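Local coordinates for protein chorismate mutase (Helicobacter pylori, PDB 6AL9) that probably catalyses the rearrangement of chorismate to prephenate, as expected of an all-helical chorismate mutase of the type II family, at residues R51-E54 against I55-R58; E70-T73 against G74-E78; A14-D17 against A18-E22; V79-I82 against S83-F86. All blocks are in the same frame, centred on the assembly; numbering follows the deposited sequence.

In the fold
All four are short runs of helix, about two turns each, held by i+4 to i backbone bonds, and all reach the second subunit. Interactions 2 and 4 share helix 69-93, interaction 1 sits on helix 49-61, and interaction 3 on helix 9-41, about 26 Å from interaction 1 between centres. Each is buried on one side and solvent-facing on the other. Interactions 1 and 4 meet at p-hydroxybenzoic acid, where the E52-R84 salt bridge joins their helices. Interaction 2 has aromatic and apolar residues on its buried side, touching interaction 1 through L56, and a threonine-to-carbonyl bond on its outer side. Interaction 3 presents acidic and amide groups to the partner subunit.

Interaction 1: residues R51-E54 against I55-R58; sequences REQE and ILKR. With PHB (p-hydroxybenzoic acid), chain E.
R51 and I55 make the tight side of this stretch of helix 49-61. The guanidinium of R51 lies with one face over I55, whose CG1 sits 3.7 Å above the plane, near its centre. With CG anti to the backbone N (chi1 170°) and a bend at chi2, the arginine runs along the helix toward I55, its NH2 going on to a salt bridge with D17 of the second subunit. I55 CD1 also comes 3.5 Å from O1' of p-hydroxybenzoic acid. On the same ligand, E52 sets its CG 3.4 Å from ring atom C5 and accepts a hydrogen bond from the phenol O4 at OE2 (3.2 Å). The other side is loose and solvent-facing: Q53 NE2 merely approaches L56 CD1 at 3.9 Å. There E54 OE2 and K57 NZ stay 6.2 Å apart. At the subunit interface one water accepts from R58 NE at 2.9 Å and weakly from R51 NH1, while R58 NH1 is hydrogen-bonded to N21 of the second subunit. E52 OE2 meets both the phenol and, in a salt bridge, the guanidinium of R84 on helix 69-93, which probably ties the ligand site to the joint between the two helices.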
loop_
_atom_site.group_PDB
_atom_site.type_symbol
_atom_site.label_atom_id
_atom_site.label_comp_id
_atom_site.label_asym_id
_atom_site.label_seq_id
_atom_site.Cartn_x
_atom_site.Cartn_y
_atom_site.Cartn_z
ATOM N N ARG B 51 3.396 1.258 18.591
ATOM C CA ARG B 51 4.204 0.874 17.456
ATOM C C ARG B 51 3.678 1.466 16.127
ATOM O O ARG B 51 4.464 2.025 15.346
ATOM C CB ARG B 51 4.286 -0.651 17.380
ATOM C CG ARG B 51 4.894 -1.237 16.103
ATOM C CD ARG B 51 6.365 -0.912 15.941
ATOM N NE ARG B 51 6.879 -1.525 14.731
ATOM C CZ ARG B 51 7.929 -1.083 14.047
ATOM N NH1 ARG B 51 8.600 -0.007 14.439
ATOM N NH2 ARG B 51 8.298 -1.711 12.945
ATOM N N GLU B 52 2.363 1.351 15.882
ATOM C CA GLU B 52 1.738 1.917 14.690
ATOM C C GLU B 52 2.048 3.397 14.581
ATOM O O GLU B 52 2.366 3.885 13.500
ATOM C CB GLU B 52 0.219 1.716 14.708
ATOM C CG GLU B 52 -0.240 0.269 14.544
ATOM C CD GLU B 52 -1.752 0.133 14.392
ATOM O OE1 GLU B 52 -2.449 1.183 14.356
ATOM O OE2 GLU B 52 -2.250 -1.036 14.317
ATOM N N GLN B 53 1.946 4.115 15.692
ATOM C CA GLN B 53 2.146 5.557 15.683
ATOM C C GLN B 53 3.619 5.922 15.503
ATOM O O GLN B 53 3.925 6.891 14.825
ATOM C CB GLN B 53 1.601 6.196 16.952
ATOM C CG GLN B 53 0.134 6.558 16.876
ATOM C CD GLN B 53 -0.199 7.557 15.766
ATOM O OE1 GLN B 53 0.298 8.697 15.721
ATOM N NE2 GLN B 53 -1.066 7.139 14.883
ATOM N N GLU B 54 4.518 5.149 16.100
ATOM C CA GLU B 54 5.933 5.256 15.801
ATOM C C GLU B 54 6.271 5.052 14.310
ATOM O O GLU B 54 7.059 5.808 13.746
ATOM C CB GLU B 54 6.732 4.281 16.678
ATOM C CG GLU B 54 6.836 4.736 18.128
ATOM C CD GLU B 54 7.353 3.650 19.071
ATOM O OE1 GLU B 54 7.327 2.455 18.694
ATOM O OE2 GLU B 54 7.795 3.992 20.201
ATOM N N ILE B 55 5.664 4.051 13.667
ATOM C CA ILE B 55 5.852 3.835 12.230
ATOM C C ILE B 55 5.449 5.087 11.436
ATOM O O ILE B 55 6.258 5.642 10.670
ATOM C CB ILE B 55 5.063 2.585 11.725
ATOM C CG1 ILE B 55 5.721 1.320 12.268
ATOM C CG2 ILE B 55 5.055 2.528 10.211
ATOM C CD1 ILE B 55 5.035 0.006 11.949
ATOM N N LEU B 56 4.216 5.553 11.656
ATOM C CA LEU B 56 3.716 6.758 10.973
ATOM C C LEU B 56 4.603 7.989 11.207
ATOM O O LEU B 56 4.949 8.695 10.264
ATOM C CB LEU B 56 2.260 7.053 11.363
ATOM C CG LEU B 56 1.260 6.183 10.587
ATOM C CD1 LEU B 56 -0.138 6.162 11.172
ATOM C CD2 LEU B 56 1.174 6.629 9.137
ATOM N N LYS B 57 4.967 8.233 12.461
ATOM C CA LYS B 57 5.827 9.348 12.811
ATOM C C LYS B 57 7.108 9.290 11.999
ATOM O O LYS B 57 7.469 10.238 11.283
ATOM C CB LYS B 57 6.143 9.310 14.312
ATOM C CG LYS B 57 5.714 10.556 15.070
ATOM C CD LYS B 57 5.673 10.320 16.583
ATOM C CE LYS B 57 4.475 9.444 16.957
ATOM N NZ LYS B 57 4.472 8.947 18.365
ATOM N N ARG B 58 7.795 8.158 12.090
ATOM C CA ARG B 58 9.071 8.012 11.399
ATOM C C ARG B 58 8.881 8.269 9.885
ATOM O O ARG B 58 9.563 9.126 9.310
ATOM C CB ARG B 58 9.660 6.635 11.670
ATOM C CG ARG B 58 10.985 6.355 10.978
ATOM C CD ARG B 58 11.423 4.902 11.206
ATOM N NE ARG B 58 10.670 3.928 10.408
ATOM C CZ ARG B 58 10.821 3.716 9.100
ATOM N NH1 ARG B 58 11.688 4.425 8.401
ATOM N NH2 ARG B 58 10.078 2.803 8.477
HETATM C "C1'" PHB E . 2.960 -4.141 11.668
HETATM O "O1'" PHB E . 3.651 -3.162 11.316
HETATM O "O2'" PHB E . 3.084 -5.262 11.119
HETATM C C1 PHB E . 1.964 -3.951 12.776
HETATM C C2 PHB E . 0.828 -4.764 12.882
HETATM C C3 PHB E . -0.084 -4.571 13.921
HETATM C C4 PHB E . 0.144 -3.563 14.856
HETATM C C5 PHB E . 1.278 -2.757 14.753
HETATM C C6 PHB E . 2.185 -2.948 13.716
HETATM O O4 PHB E . -0.735 -3.351 15.871
HETATM O O HOH W 1 9.398 2.541 12.562
#

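Interaction 2: residues E70-T73 against G74-E78; sequences EILT and GFYTE
T73 O is gripped twice by T77: the hydroxyl OG1 donates to it at 2.7 Å and the backbone N at 2.9 Å, from opposite faces of the carbonyl plane. The hydroxyl gets there because OG1 lies beside its own backbone N, anti to the carbonyl carbon (chi1 -68°), and it sits about 40° out of that plane. T73 uses its own hydroxyl one turn back, on G69 O. Equally short is Y76 N to L72 O, 2.7 Å; F75 N to I71 O and G74 N to E70 O complete the backbone set. This is the start of helix 69-93, the last helix of the all-helical type II chorismate mutase fold, whose dimer interface it enters here. L72 and Y76 run side by side in the same direction, with CD2 of the leucine 4.1 Å from CE2 of the tyrosine ring. L72 O lies at the edge of that ring, in its plane, 3.7 Å from CD2 of Y76. L56 of helix 49-61 packs against both side chains. F75, its CG anti to the backbone N, swings its ring away from segment 70-73 to meet F75 of the second subunit, planes at about 60°, while I71 packs on I82 of that subunit.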
loop_
_atom_site.group_PDB
_atom_site.type_symbol
_atom_site.label_atom_id
_atom_site.label_comp_id
_atom_site.label_asym_id
_atom_site.label_seq_id
_atom_site.Cartn_x
_atom_site.Cartn_y
_atom_site.Cartn_z
ATOM N N GLU B 70 -1.645 12.987 5.948
ATOM C CA GLU B 70 -2.993 12.497 5.663
ATOM C C GLU B 70 -2.958 11.244 4.789
ATOM O O GLU B 70 -3.703 10.292 5.024
ATOM C CB GLU B 70 -3.803 13.537 4.896
ATOM C CG GLU B 70 -4.438 14.628 5.715
ATOM C CD GLU B 70 -5.243 15.546 4.822
ATOM O OE1 GLU B 70 -6.072 15.021 4.050
ATOM O OE2 GLU B 70 -5.024 16.770 4.855
ATOM N N ILE B 71 -2.120 11.279 3.759
ATOM C CA ILE B 71 -2.055 10.206 2.766
ATOM C C ILE B 71 -1.428 8.948 3.377
ATOM O O ILE B 71 -1.873 7.845 3.091
ATOM C CB ILE B 71 -1.240 10.636 1.518
ATOM C CG1 ILE B 71 -1.986 11.726 0.738
ATOM C CG2 ILE B 71 -0.970 9.444 0.616
ATOM C CD1 ILE B 71 -1.180 12.359 -0.394
ATOM N N LEU B 72 -0.401 9.128 4.214
ATOM C CA LEU B 72 0.235 8.019 4.941
ATOM C C LEU B 72 -0.727 7.411 5.946
ATOM O O LEU B 72 -0.812 6.185 6.038
ATOM C CB LEU B 72 1.527 8.452 5.639
ATOM C CG LEU B 72 2.777 8.562 4.750
ATOM C CD1 LEU B 72 3.850 9.456 5.350
ATOM C CD2 LEU B 72 3.356 7.197 4.435
ATOM N N THR B 73 -1.441 8.265 6.683
ATOM C CA THR B 73 -2.410 7.814 7.673
ATOM C C THR B 73 -3.471 6.934 7.004
ATOM O O THR B 73 -3.748 5.846 7.469
ATOM C CB THR B 73 -3.077 9.010 8.419
ATOM O OG1 THR B 73 -2.103 9.697 9.227
ATOM C CG2 THR B 73 -4.202 8.530 9.327
ATOM N N GLY B 74 -4.018 7.370 5.880
ATOM C CA GLY B 74 -4.993 6.560 5.171
ATOM C C GLY B 74 -4.381 5.273 4.659
ATOM O O GLY B 74 -4.895 4.179 4.903
ATOM N N PHE B 75 -3.283 5.396 3.932
ATOM C CA PHE B 75 -2.586 4.219 3.477
ATOM C C PHE B 75 -2.352 3.178 4.604
ATOM O O PHE B 75 -2.713 1.998 4.481
ATOM C CB PHE B 75 -1.260 4.616 2.852
ATOM C CG PHE B 75 -0.564 3.486 2.138
ATOM C CD1 PHE B 75 -1.137 2.904 1.027
ATOM C CD2 PHE B 75 0.659 3.016 2.583
ATOM C CE1 PHE B 75 -0.493 1.874 0.341
ATOM C CE2 PHE B 75 1.300 1.985 1.924
ATOM C CZ PHE B 75 0.728 1.410 0.793
ATOM N N TYR B 76 -1.730 3.616 5.696
ATOM C CA TYR B 76 -1.308 2.678 6.722
ATOM C C TYR B 76 -2.420 2.234 7.615
ATOM O O TYR B 76 -2.326 1.185 8.191
ATOM C CB TYR B 76 -0.101 3.183 7.516
ATOM C CG TYR B 76 1.190 2.754 6.848
ATOM C CD1 TYR B 76 1.684 1.467 7.018
ATOM C CD2 TYR B 76 1.866 3.602 5.976
ATOM C CE1 TYR B 76 2.834 1.053 6.391
ATOM C CE2 TYR B 76 3.018 3.195 5.350
ATOM C CZ TYR B 76 3.486 1.922 5.567
ATOM O OH TYR B 76 4.627 1.504 4.938
ATOM N N THR B 77 -3.492 3.008 7.716
ATOM C CA THR B 77 -4.660 2.537 8.462
ATOM C C THR B 77 -5.099 1.207 7.865
ATOM O O THR B 77 -5.350 0.239 8.581
ATOM C CB THR B 77 -5.837 3.546 8.474
ATOM O OG1 THR B 77 -5.477 4.722 9.242
ATOM C CG2 THR B 77 -7.066 2.887 9.139
ATOM N N GLU B 78 -5.136 1.158 6.533
ATOM C CA GLU B 78 -5.546 -0.038 5.823
ATOM C C GLU B 78 -4.500 -1.143 5.947
ATOM O O GLU B 78 -4.840 -2.307 6.257
ATOM C CB GLU B 78 -5.790 0.304 4.363
ATOM C CG GLU B 78 -6.247 -0.854 3.505
ATOM C CD GLU B 78 -7.560 -1.469 3.966
ATOM O OE1 GLU B 78 -7.824 -2.627 3.576
ATOM O OE2 GLU B 78 -8.335 -0.806 4.693
#

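Interaction 3: residues A14-D17 against A18-E22; sequences AEID and ALDNE
I16 and D20 lie side by side, one turn apart on helix 9-41, pointing the same way. Van der Waals contact between them is made by the branch CG2 of I16, 3.5 Å from OD2 of D20; CG2, anti to the isoleucine's backbone N and beside the carbonyl carbon, faces the next turn. The carbonyl O of I16 is 3.4 Å from CG of D20. L19 packs more closely on the backbone, its CB 3.2 Å from I16 O.

Backbone hydrogen bonds hold the stretch: D20 N to I16 O is the shortest at 2.8 Å, followed by L19 N to E15 O, while A18 N to A14 O and N21 N to D17 O are slightly longer.

Water links the acidic side chains. One molecule donates to D17 OD1 at 3.0 Å and to D20 OD2 at 2.6 Å. These two carboxylate oxygens stand 5.0 Å apart, like charges whose repulsion is probably eased by the bridging water and by R51 and R30 of the second subunit.

Polar bonds to the second subunit complete the set. D17 OD1 is salt-bridged to R51 of that subunit; D20 OD1 accepts from Y76 OH and is salt-bridged to R30, and N21 OD1 accepts from R58, all of the second subunit.

Both segments lie in a predicted coiled coil, and the side chain of I16 is about 4 Å from a bound prephenate. Along this part of helix 9-41, I16 and L19 pack on I33 of the partner's own long helix, while D17 and N21 reach its helix 49-61, and D20 its helices 9-41 and 69-93.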
loop_
_atom_site.group_PDB
_atom_site.type_symbol
_atom_site.label_atom_id
_atom_site.label_comp_id
_atom_site.label_asym_id
_atom_site.label_seq_id
_atom_site.Cartn_x
_atom_site.Cartn_y
_atom_site.Cartn_z
ATOM N N ALA B 14 1.453 0.929 -17.893
ATOM C CA ALA B 14 2.414 -0.144 -17.683
ATOM C C ALA B 14 3.304 0.187 -16.486
ATOM O O ALA B 14 3.733 -0.701 -15.780
ATOM C CB ALA B 14 3.254 -0.413 -18.924
ATOM N N GLU B 15 3.591 1.451 -16.256
ATOM C CA GLU B 15 4.456 1.816 -15.156
ATOM C C GLU B 15 3.761 1.638 -13.806
ATOM O O GLU B 15 4.325 1.055 -12.867
ATOM C CB GLU B 15 4.941 3.246 -15.333
ATOM C CG GLU B 15 5.978 3.351 -16.446
ATOM C CD GLU B 15 6.996 4.454 -16.250
ATOM O OE1 GLU B 15 7.406 4.677 -15.092
ATOM O OE2 GLU B 15 7.390 5.078 -17.265
ATOM N N ILE B 16 2.531 2.144 -13.723
ATOM C CA ILE B 16 1.596 1.752 -12.640
ATOM C C ILE B 16 1.598 0.237 -12.377
ATOM O O ILE B 16 1.744 -0.193 -11.254
ATOM C CB ILE B 16 0.154 2.159 -12.997
ATOM C CG1 ILE B 16 0.013 3.685 -13.025
ATOM C CG2 ILE B 16 -0.864 1.507 -12.080
ATOM C CD1 ILE B 16 0.057 4.391 -11.694
ATOM N N ASP B 17 1.456 -0.557 -13.426
ATOM C CA ASP B 17 1.402 -2.022 -13.313
ATOM C C ASP B 17 2.665 -2.586 -12.663
ATOM O O ASP B 17 2.616 -3.506 -11.841
ATOM C CB ASP B 17 1.250 -2.665 -14.719
ATOM C CG ASP B 17 -0.136 -2.496 -15.334
ATOM O OD1 ASP B 17 -1.099 -2.001 -14.691
ATOM O OD2 ASP B 17 -0.264 -2.886 -16.509
ATOM N N ALA B 18 3.821 -2.065 -13.067
ATOM C CA ALA B 18 5.103 -2.498 -12.481
ATOM C C ALA B 18 5.158 -2.107 -11.016
ATOM O O ALA B 18 5.662 -2.862 -10.186
ATOM C CB ALA B 18 6.283 -1.873 -13.226
ATOM N N LEU B 19 4.652 -0.917 -10.720
ATOM C CA LEU B 19 4.518 -0.448 -9.339
ATOM C C LEU B 19 3.645 -1.376 -8.534
ATOM O O LEU B 19 3.992 -1.753 -7.436
ATOM C CB LEU B 19 3.927 0.964 -9.298
ATOM C CG LEU B 19 5.031 2.025 -9.232
ATOM C CD1 LEU B 19 4.569 3.378 -9.723
ATOM C CD2 LEU B 19 5.531 2.148 -7.808
ATOM N N ASP B 20 2.525 -1.763 -9.113
ATOM C CA ASP B 20 1.591 -2.611 -8.425
ATOM C C ASP B 20 2.114 -4.020 -8.182
ATOM O O ASP B 20 1.820 -4.580 -7.161
ATOM C CB ASP B 20 0.250 -2.639 -9.139
ATOM C CG ASP B 20 -0.525 -1.345 -8.962
ATOM O OD1 ASP B 20 -0.270 -0.637 -7.964
ATOM O OD2 ASP B 20 -1.407 -1.037 -9.800
ATOM N N ASN B 21 2.897 -4.584 -9.094
ATOM C CA ASN B 21 3.620 -5.854 -8.836
ATOM C C ASN B 21 4.551 -5.749 -7.646
ATOM O O ASN B 21 4.538 -6.598 -6.762
ATOM C CB ASN B 21 4.466 -6.269 -10.043
ATOM C CG ASN B 21 3.624 -6.714 -11.254
ATOM O OD1 ASN B 21 2.396 -6.822 -11.217
ATOM N ND2 ASN B 21 4.307 -6.953 -12.338
ATOM N N GLU B 22 5.357 -4.700 -7.609
ATOM C CA GLU B 22 6.263 -4.480 -6.491
ATOM C C GLU B 22 5.530 -4.211 -5.168
ATOM O O GLU B 22 5.885 -4.736 -4.127
ATOM C CB GLU B 22 7.205 -3.317 -6.801
ATOM C CG GLU B 22 8.207 -3.643 -7.900
ATOM C CD GLU B 22 9.321 -2.607 -8.015
ATOM O OE1 GLU B 22 9.383 -1.929 -9.073
ATOM O OE2 GLU B 22 10.129 -2.474 -7.055
HETATM O O HOH W 2 -1.688 -2.660 -11.842
#

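Interaction 4: residues V79-I82 against S83-F86; sequences VFKI and SRKF. With PHB (p-hydroxybenzoic acid), chain E.
One face of the R84 guanidinium lies over the backbone of the preceding turn, with F80 O 3.9 Å from its plane near the centre and K81 N set toward the rim. Close to the guanidinium plane, at its edge, is O4 of p-hydroxybenzoic acid, 4.2 Å from NE of R84. The bend at chi3 (-91°) turns the group back along helix 69-93, which lines one side of the ligand pocket of this type II chorismate mutase fold. NH2 of R84 comes 3.6 Å from CB of F80 and has its salt bridge with E52 of helix 49-61. The F80 ring is also close to the ligand, its CE1 4.1 Å from the carboxylate O1' in an oblique approach, and it packs against I55 and L56 on helix 49-61 and meets the ring of Y76. Backbone bonds from S83, R84, K85 and F86 back to V79, F80, K81 and I82 keep the stretch regular. F86 leads away, its ring edge-to-face with H66 of the second subunit. K81 and K85 occupy the exposed side. S83 is buried and touches R30 and A34 of helix 9-41; with OG anti to the backbone N (chi1 -178°), it donates to O2' of the ligand carboxylate at 3.2 Å and sits 3.5 Å from ring atom C2.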
loop_
_atom_site.group_PDB
_atom_site.type_symbol
_atom_site.label_atom_id
_atom_site.label_comp_id
_atom_site.label_asym_id
_atom_site.label_seq_id
_atom_site.Cartn_x
_atom_site.Cartn_y
_atom_site.Cartn_z
ATOM N N VAL B 79 -3.243 -0.778 5.710
ATOM C CA VAL B 79 -2.134 -1.695 5.920
ATOM C C VAL B 79 -2.101 -2.340 7.311
ATOM O O VAL B 79 -1.882 -3.556 7.436
ATOM C CB VAL B 79 -0.781 -1.012 5.642
ATOM C CG1 VAL B 79 0.374 -1.931 6.010
ATOM C CG2 VAL B 79 -0.682 -0.664 4.172
ATOM N N PHE B 80 -2.302 -1.541 8.357
ATOM C CA PHE B 80 -2.320 -2.054 9.726
ATOM C C PHE B 80 -3.560 -2.924 9.961
ATOM O O PHE B 80 -3.442 -3.957 10.620
ATOM C CB PHE B 80 -2.302 -0.932 10.782
ATOM C CG PHE B 80 -1.026 -0.101 10.822
ATOM C CD1 PHE B 80 0.208 -0.653 10.597
ATOM C CD2 PHE B 80 -1.092 1.244 11.079
ATOM C CE1 PHE B 80 1.347 0.111 10.631
ATOM C CE2 PHE B 80 0.042 2.019 11.120
ATOM C CZ PHE B 80 1.263 1.452 10.886
ATOM N N LYS B 81 -4.724 -2.519 9.439
ATOM C CA LYS B 81 -5.913 -3.404 9.427
ATOM C C LYS B 81 -5.652 -4.732 8.741
ATOM O O LYS B 81 -5.965 -5.772 9.292
ATOM C CB LYS B 81 -7.137 -2.744 8.780
ATOM C CG LYS B 81 -7.804 -1.759 9.721
ATOM C CD LYS B 81 -9.148 -1.263 9.218
ATOM C CE LYS B 81 -9.635 -0.073 10.051
ATOM N NZ LYS B 81 -10.327 0.943 9.195
ATOM N N ILE B 82 -5.105 -4.689 7.533
ATOM C CA ILE B 82 -4.802 -5.911 6.836
ATOM C C ILE B 82 -3.847 -6.802 7.643
ATOM O O ILE B 82 -4.089 -7.984 7.825
ATOM C CB ILE B 82 -4.151 -5.633 5.492
ATOM C CG1 ILE B 82 -5.192 -5.153 4.481
ATOM C CG2 ILE B 82 -3.476 -6.901 4.972
ATOM C CD1 ILE B 82 -4.539 -4.562 3.251
ATOM N N SER B 83 -2.765 -6.212 8.119
ATOM C CA SER B 83 -1.776 -6.921 8.939
ATOM C C SER B 83 -2.332 -7.500 10.249
ATOM O O SER B 83 -2.008 -8.636 10.611
ATOM C CB SER B 83 -0.595 -5.990 9.223
ATOM O OG SER B 83 0.414 -6.647 9.967
ATOM N N ARG B 84 -3.160 -6.717 10.940
ATOM C CA ARG B 84 -3.782 -7.120 12.209
ATOM C C ARG B 84 -4.723 -8.305 12.036
ATOM O O ARG B 84 -4.613 -9.301 12.752
ATOM C CB ARG B 84 -4.600 -5.965 12.803
ATOM C CG ARG B 84 -4.151 -5.487 14.160
ATOM C CD ARG B 84 -5.093 -4.422 14.709
ATOM N NE ARG B 84 -4.624 -3.106 14.314
ATOM C CZ ARG B 84 -5.350 -2.196 13.658
ATOM N NH1 ARG B 84 -6.622 -2.441 13.337
ATOM N NH2 ARG B 84 -4.806 -1.026 13.324
ATOM N N LYS B 85 -5.678 -8.171 11.120
ATOM C CA LYS B 85 -6.607 -9.260 10.807
ATOM C C LYS B 85 -5.860 -10.542 10.388
ATOM O O LYS B 85 -6.218 -11.648 10.795
ATOM C CB LYS B 85 -7.579 -8.835 9.700
ATOM C CG LYS B 85 -8.850 -8.142 10.215
ATOM C CD LYS B 85 -9.383 -7.037 9.300
ATOM C CE LYS B 85 -9.419 -7.478 7.830
ATOM N NZ LYS B 85 -10.486 -6.852 6.989
ATOM N N PHE B 86 -4.826 -10.382 9.569
ATOM C CA PHE B 86 -4.071 -11.521 9.083
ATOM C C PHE B 86 -3.427 -12.291 10.250
ATOM O O PHE B 86 -3.536 -13.527 10.328
ATOM C CB PHE B 86 -3.022 -11.058 8.073
ATOM C CG PHE B 86 -2.008 -12.106 7.736
ATOM C CD1 PHE B 86 -2.372 -13.226 7.018
ATOM C CD2 PHE B 86 -0.690 -11.965 8.140
ATOM C CE1 PHE B 86 -1.437 -14.192 6.715
ATOM C CE2 PHE B 86 0.249 -12.927 7.831
ATOM C CZ PHE B 86 -0.121 -14.035 7.119
HETATM C "C1'" PHB E . 2.960 -4.141 11.668
HETATM O "O1'" PHB E . 3.651 -3.162 11.316
HETATM O "O2'" PHB E . 3.084 -5.262 11.119
HETATM C C1 PHB E . 1.964 -3.951 12.776
HETATM C C2 PHB E . 0.828 -4.764 12.882
HETATM C C3 PHB E . -0.084 -4.571 13.921
HETATM C C4 PHB E . 0.144 -3.563 14.856
HETATM C C5 PHB E . 1.278 -2.757 14.753
HETATM C C6 PHB E . 2.185 -2.948 13.716
HETATM O O4 PHB E . -0.735 -3.351 15.871
#